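Local coordinates for non-toxic crystal protein (PDB 2D42) that forms parasporal crystals, is non-toxic, and closely resembles beta-pore-forming toxins of the aerolysin and epsilon-toxin kind in structure, at residues I179-T184 against T191-R196; C171-N176 against V197-V202. All blocks are in the same frame, centred on the assembly; numbering follows the deposited sequence.

Contact 1: I179-T184 against T191-R196; sequences IRYYRT and TEIVQR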
loop_
_atom_site.group_PDB
_atom_site.type_symbol
_atom_site.label_atom_id
_atom_site.label_comp_id
_atom_site.label_asym_id
_atom_site.label_seq_id
_atom_site.Cartn_x
_atom_site.Cartn_y
_atom_site.Cartn_z
ATOM N N ILE A 179 6.776 -15.072 29.914
ATOM C CA ILE A 179 7.690 -14.338 30.771
ATOM C C ILE A 179 8.225 -15.239 31.879
ATOM O O ILE A 179 7.462 -15.922 32.566
ATOM C CB ILE A 179 7.002 -13.126 31.415
ATOM C CG1 ILE A 179 6.441 -12.203 30.325
ATOM C CG2 ILE A 179 8.000 -12.376 32.282
ATOM C CD1 ILE A 179 5.632 -11.029 30.862
ATOM N N ARG A 180 9.544 -15.233 32.040
ATOM C CA ARG A 180 10.199 -16.039 33.058
ATOM C C ARG A 180 10.689 -15.185 34.219
ATOM O O ARG A 180 11.424 -14.220 34.024
ATOM C CB ARG A 180 11.383 -16.784 32.447
ATOM C CG ARG A 180 10.981 -17.759 31.375
ATOM C CD ARG A 180 12.165 -18.562 30.873
ATOM N NE ARG A 180 11.702 -19.839 30.358
ATOM C CZ ARG A 180 11.163 -20.788 31.116
ATOM N NH1 ARG A 180 11.033 -20.599 32.421
ATOM N NH2 ARG A 180 10.729 -21.911 30.566
ATOM N N TYR A 181 10.276 -15.553 35.424
ATOM C CA TYR A 181 10.670 -14.846 36.641
ATOM C C TYR A 181 11.219 -15.863 37.628
ATOM O O TYR A 181 10.977 -17.065 37.501
ATOM C CB TYR A 181 9.464 -14.223 37.333
ATOM C CG TYR A 181 8.574 -13.352 36.500
ATOM C CD1 TYR A 181 8.901 -12.018 36.256
ATOM C CD2 TYR A 181 7.349 -13.831 36.034
ATOM C CE1 TYR A 181 8.021 -11.177 35.580
ATOM C CE2 TYR A 181 6.462 -12.999 35.354
ATOM C CZ TYR A 181 6.805 -11.673 35.135
ATOM O OH TYR A 181 5.924 -10.840 34.485
ATOM N N TYR A 182 11.944 -15.384 38.629
ATOM C CA TYR A 182 12.430 -16.289 39.651
ATOM C C TYR A 182 12.626 -15.598 40.982
ATOM O O TYR A 182 12.828 -14.376 41.055
ATOM C CB TYR A 182 13.729 -16.979 39.232
ATOM C CG TYR A 182 14.896 -16.064 38.990
ATOM C CD1 TYR A 182 15.101 -15.489 37.740
ATOM C CD2 TYR A 182 15.818 -15.796 40.002
ATOM C CE1 TYR A 182 16.199 -14.676 37.497
ATOM C CE2 TYR A 182 16.927 -14.978 39.769
ATOM C CZ TYR A 182 17.107 -14.424 38.511
ATOM O OH TYR A 182 18.198 -13.626 38.257
ATOM N N ARG A 183 12.516 -16.400 42.035
ATOM C CA ARG A 183 12.713 -15.946 43.397
ATOM C C ARG A 183 13.975 -16.632 43.880
ATOM O O ARG A 183 14.056 -17.861 43.888
ATOM C CB ARG A 183 11.567 -16.375 44.304
ATOM C CG ARG A 183 10.368 -15.465 44.330
ATOM C CD ARG A 183 9.383 -16.011 45.348
ATOM N NE ARG A 183 9.937 -16.019 46.703
ATOM C CZ ARG A 183 9.744 -16.996 47.583
ATOM N NH1 ARG A 183 9.017 -18.055 47.251
ATOM N NH2 ARG A 183 10.262 -16.912 48.801
ATOM N N THR A 184 14.960 -15.832 44.260
ATOM C CA THR A 184 16.215 -16.347 44.765
ATOM C C THR A 184 15.959 -16.897 46.164
ATOM O O THR A 184 15.287 -16.253 46.970
ATOM C CB THR A 184 17.252 -15.223 44.835
ATOM O OG1 THR A 184 17.531 -14.765 43.506
ATOM C CG2 THR A 184 18.537 -15.707 45.489
ATOM N N THR A 191 13.408 -20.512 42.762
ATOM C CA THR A 191 12.180 -21.095 42.268
ATOM C C THR A 191 11.820 -20.185 41.098
ATOM O O THR A 191 11.926 -18.960 41.191
ATOM C CB THR A 191 11.087 -21.103 43.352
ATOM O OG1 THR A 191 9.864 -21.582 42.787
ATOM C CG2 THR A 191 10.887 -19.708 43.928
ATOM N N GLU A 192 11.444 -20.790 39.982
ATOM C CA GLU A 192 11.101 -20.042 38.783
ATOM C C GLU A 192 9.588 -19.978 38.579
ATOM O O GLU A 192 8.872 -20.962 38.809
ATOM C CB GLU A 192 11.776 -20.697 37.574
ATOM C CG GLU A 192 11.557 -19.983 36.250
ATOM C CD GLU A 192 12.359 -20.608 35.118
ATOM O OE1 GLU A 192 12.214 -21.827 34.893
ATOM O OE2 GLU A 192 13.131 -19.881 34.453
ATOM N N ILE A 193 9.109 -18.804 38.174
ATOM C CA ILE A 193 7.691 -18.593 37.913
ATOM C C ILE A 193 7.519 -18.297 36.423
ATOM O O ILE A 193 7.940 -17.239 35.939
ATOM C CB ILE A 193 7.120 -17.385 38.694
ATOM C CG1 ILE A 193 7.320 -17.566 40.201
ATOM C CG2 ILE A 193 5.632 -17.239 38.389
ATOM C CD1 ILE A 193 8.717 -17.226 40.694
ATOM N N VAL A 194 6.912 -19.227 35.693
ATOM C CA VAL A 194 6.694 -19.023 34.266
ATOM C C VAL A 194 5.260 -18.569 34.062
ATOM O O VAL A 194 4.317 -19.242 34.478
ATOM C CB VAL A 194 6.925 -20.307 33.460
ATOM C CG1 VAL A 194 6.823 -20.008 31.975
ATOM C CG2 VAL A 194 8.285 -20.877 33.781
ATOM N N GLN A 195 5.104 -17.418 33.419
ATOM C CA GLN A 195 3.788 -16.854 33.175
ATOM C C GLN A 195 3.500 -16.700 31.679
ATOM O O GLN A 195 4.366 -16.266 30.919
ATOM C CB GLN A 195 3.699 -15.487 33.881
ATOM C CG GLN A 195 2.520 -14.603 33.473
ATOM C CD GLN A 195 2.619 -13.169 34.016
ATOM O OE1 GLN A 195 3.658 -12.510 33.905
ATOM N NE2 GLN A 195 1.525 -12.681 34.588
ATOM N N ARG A 196 2.299 -17.089 31.253
ATOM C CA ARG A 196 1.904 -16.906 29.850
ATOM C C ARG A 196 0.929 -15.738 29.895
ATOM O O ARG A 196 -0.094 -15.816 30.571
ATOM C CB ARG A 196 1.178 -18.123 29.271
ATOM C CG ARG A 196 0.577 -17.852 27.887
ATOM C CD ARG A 196 -0.334 -18.980 27.395
ATOM N NE ARG A 196 0.420 -20.180 27.070
ATOM C CZ ARG A 196 0.293 -21.341 27.703
ATOM N NH1 ARG A 196 -0.570 -21.469 28.701
ATOM N NH2 ARG A 196 1.047 -22.372 27.346
#
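Y181 and Q195 meet across an antiparallel beta hairpin, where strand 150-185 turns back into strand 189-198; the short segment axes run 156° apart. Y181 illustrates the packing from root to tip. Its CB lies 4.2 Å from I193 CB, the apolar touch of a hydrogen-bonded pair. With CG anti to the carbonyl carbon (chi1 -52°), the ring leans along the hairpin towards Q195: CD2 passes the carbonyl O of I193, CE2 of Y181 comes within 3.2 Å of Q195 OE1, and Y181 OH donates to Q195 OE1 over 2.9 Å. OE1 lies at the ring edge, in its plane, and the hydroxyl approaches it nearly along the extension of the Q195 CD-OE1 bond, while the amide plane is turned 57° from the ring. I179 CG2 sits over one ring face near the rim, and Y16 of helix 5-19 meets the same ring.

Six backbone bonds in the pairs I179-Q195, Y181-I193 and R183-T191 fix the register.

On the face that bears R180, Y182, E192 and V194, a salt bridge joins the strands. R180, extended from CG to NE, crosses E192 at a slant. V194 CG2 is the branch that touches, tight against R180 NH1 at 3.1 Å, with CG1 farther off over the guanidinium face. R180 NH1 straddles the carboxylate, 3.0 Å from E192 OE1 and equally far from OE2.

Contact 2: C171-N176 against V197-V202; sequences CVVSGN and VNIIDV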
loop_
_atom_site.group_PDB
_atom_site.type_symbol
_atom_site.label_atom_id
_atom_site.label_comp_id
_atom_site.label_asym_id
_atom_site.label_seq_id
_atom_site.Cartn_x
_atom_site.Cartn_y
_atom_site.Cartn_z
ATOM N N CYS A 171 -4.588 -2.996 11.754
ATOM C CA CYS A 171 -4.335 -4.426 11.859
ATOM C C CYS A 171 -4.795 -4.911 13.225
ATOM O O CYS A 171 -5.068 -4.110 14.122
ATOM C CB CYS A 171 -2.847 -4.749 11.651
ATOM S SG CYS A 171 -1.683 -4.163 12.933
ATOM N N VAL A 172 -4.915 -6.224 13.363
ATOM C CA VAL A 172 -5.321 -6.824 14.621
ATOM C C VAL A 172 -4.078 -7.428 15.270
ATOM O O VAL A 172 -3.270 -8.085 14.605
ATOM C CB VAL A 172 -6.360 -7.941 14.404
ATOM C CG1 VAL A 172 -6.672 -8.624 15.732
ATOM C CG2 VAL A 172 -7.627 -7.360 13.783
ATOM N N VAL A 173 -3.923 -7.188 16.564
ATOM C CA VAL A 173 -2.792 -7.720 17.307
ATOM C C VAL A 173 -3.338 -8.659 18.373
ATOM O O VAL A 173 -4.257 -8.301 19.110
ATOM C CB VAL A 173 -1.989 -6.580 17.959
ATOM C CG1 VAL A 173 -0.984 -7.132 18.954
ATOM C CG2 VAL A 173 -1.278 -5.783 16.869
ATOM N N SER A 174 -2.772 -9.860 18.442
ATOM C CA SER A 174 -3.219 -10.857 19.406
ATOM C C SER A 174 -2.128 -11.900 19.652
ATOM O O SER A 174 -1.040 -11.810 19.094
ATOM C CB SER A 174 -4.483 -11.550 18.881
ATOM O OG SER A 174 -4.225 -12.156 17.624
ATOM N N GLY A 175 -2.428 -12.892 20.488
ATOM C CA GLY A 175 -1.449 -13.923 20.773
ATOM C C GLY A 175 -0.935 -13.842 22.196
ATOM O O GLY A 175 -1.350 -12.974 22.969
ATOM N N ASN A 176 -0.008 -14.734 22.533
ATOM C CA ASN A 176 0.547 -14.805 23.879
ATOM C C ASN A 176 2.048 -14.616 23.934
ATOM O O ASN A 176 2.770 -14.918 22.981
ATOM C CB ASN A 176 0.239 -16.169 24.517
ATOM C CG ASN A 176 -1.237 -16.418 24.698
ATOM O OD1 ASN A 176 -1.790 -17.358 24.128
ATOM N ND2 ASN A 176 -1.887 -15.582 25.498
ATOM N N VAL A 197 1.250 -14.657 29.191
ATOM C CA VAL A 197 0.394 -13.479 29.189
ATOM C C VAL A 197 -0.228 -13.202 27.835
ATOM O O VAL A 197 0.361 -13.497 26.793
ATOM C CB VAL A 197 1.173 -12.213 29.601
ATOM C CG1 VAL A 197 1.757 -12.394 30.993
ATOM C CG2 VAL A 197 2.282 -11.928 28.585
ATOM N N ASN A 198 -1.424 -12.627 27.860
ATOM C CA ASN A 198 -2.120 -12.280 26.638
ATOM C C ASN A 198 -1.533 -10.925 26.237
ATOM O O ASN A 198 -1.387 -10.034 27.082
ATOM C CB ASN A 198 -3.615 -12.146 26.913
ATOM C CG ASN A 198 -4.440 -12.080 25.644
ATOM O OD1 ASN A 198 -4.058 -11.432 24.666
ATOM N ND2 ASN A 198 -5.591 -12.738 25.662
ATOM N N ILE A 199 -1.186 -10.765 24.965
ATOM C CA ILE A 199 -0.611 -9.503 24.513
ATOM C C ILE A 199 -1.550 -8.317 24.753
ATOM O O ILE A 199 -1.093 -7.188 24.912
ATOM C CB ILE A 199 -0.220 -9.563 23.012
ATOM C CG1 ILE A 199 0.638 -8.342 22.648
ATOM C CG2 ILE A 199 -1.478 -9.598 22.134
ATOM C CD1 ILE A 199 1.960 -8.257 23.418
ATOM N N ILE A 200 -2.858 -8.562 24.799
ATOM C CA ILE A 200 -3.793 -7.459 25.026
ATOM C C ILE A 200 -3.671 -6.911 26.445
ATOM O O ILE A 200 -3.883 -5.718 26.682
ATOM C CB ILE A 200 -5.266 -7.877 24.769
ATOM C CG1 ILE A 200 -5.738 -8.864 25.838
ATOM C CG2 ILE A 200 -5.396 -8.485 23.369
ATOM C CD1 ILE A 200 -7.209 -9.230 25.719
ATOM N N ASP A 201 -3.319 -7.777 27.394
ATOM C CA ASP A 201 -3.169 -7.344 28.776
ATOM C C ASP A 201 -1.878 -6.556 28.932
ATOM O O ASP A 201 -1.787 -5.650 29.765
ATOM C CB ASP A 201 -3.175 -8.544 29.719
ATOM C CG ASP A 201 -4.495 -9.297 29.697
ATOM O OD1 ASP A 201 -5.556 -8.650 29.825
ATOM O OD2 ASP A 201 -4.472 -10.538 29.556
ATOM N N VAL A 202 -0.882 -6.899 28.123
ATOM C CA VAL A 202 0.405 -6.206 28.151
ATOM C C VAL A 202 0.220 -4.768 27.658
ATOM O O VAL A 202 0.681 -3.815 28.292
ATOM C CB VAL A 202 1.439 -6.913 27.242
ATOM C CG1 VAL A 202 2.687 -6.057 27.096
ATOM C CG2 VAL A 202 1.797 -8.266 27.824
HETATM O O HOH W 1 -4.778 -12.201 22.172
#
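N198 OD1 is gripped twice: by the backbone N of I200 at 3.1 Å and by a water that donates to it over 2.7 Å. The first is the N-cap bond of helix 199-206. CG of N198 stands anti to its own N (chi1 -168°), which places the amide, and chi2 then swings OD1 to I200 N, which reaches it 35° above the amide plane. The water also accepts from G175 N at 3.0 Å, tying the cap to the break at G175 in strand 150-185. ND2 of N198 is engaged by N218.

Next to the cap, I199 N donates to G175 O at 3.0 Å, nearly straight at 173°. G175 has a positive phi, a backbone shape at which a side chain would collide with the preceding carbonyl. One residue on, N176 and N198 form an antiparallel non-hydrogen-bonded pair, and N176 ND2 gives V197 O a weak bond of 3.3 Å.

I199 CG2 rests 3.4 Å from S174 C, against the backbone; the apolar side-chain pair is V173 CG1 with I199 CG2, 4.1 Å apart. The G175 carbonyl and the N198 side chain thus take up two of the helix's first N-H groups, which lack acceptors within the helix, so the change from strand to helix is anchored to the neighbouring strand.

Both contacts use the same two strands, 150-185 and 189-198, and their centres lie 20 Å apart on the same side of the chain's centre. Contact 1 is nested within contact 2 along the sequence: C171-N176 precedes I179-T184, the chain reverses, and T191-R196 runs directly into V197-V202. Contact 1 therefore records regular hairpin pairing towards the turn, at the surface, while contact 2, more deeply buried, records where that pairing ends and helix 199-206 begins. They meet through R196 CG with N176 CB and I179 CD1 with V197 CG1. Helix 5-19 packs against both, joining them in one end region of this elongated, beta-rich, toxin-like chain.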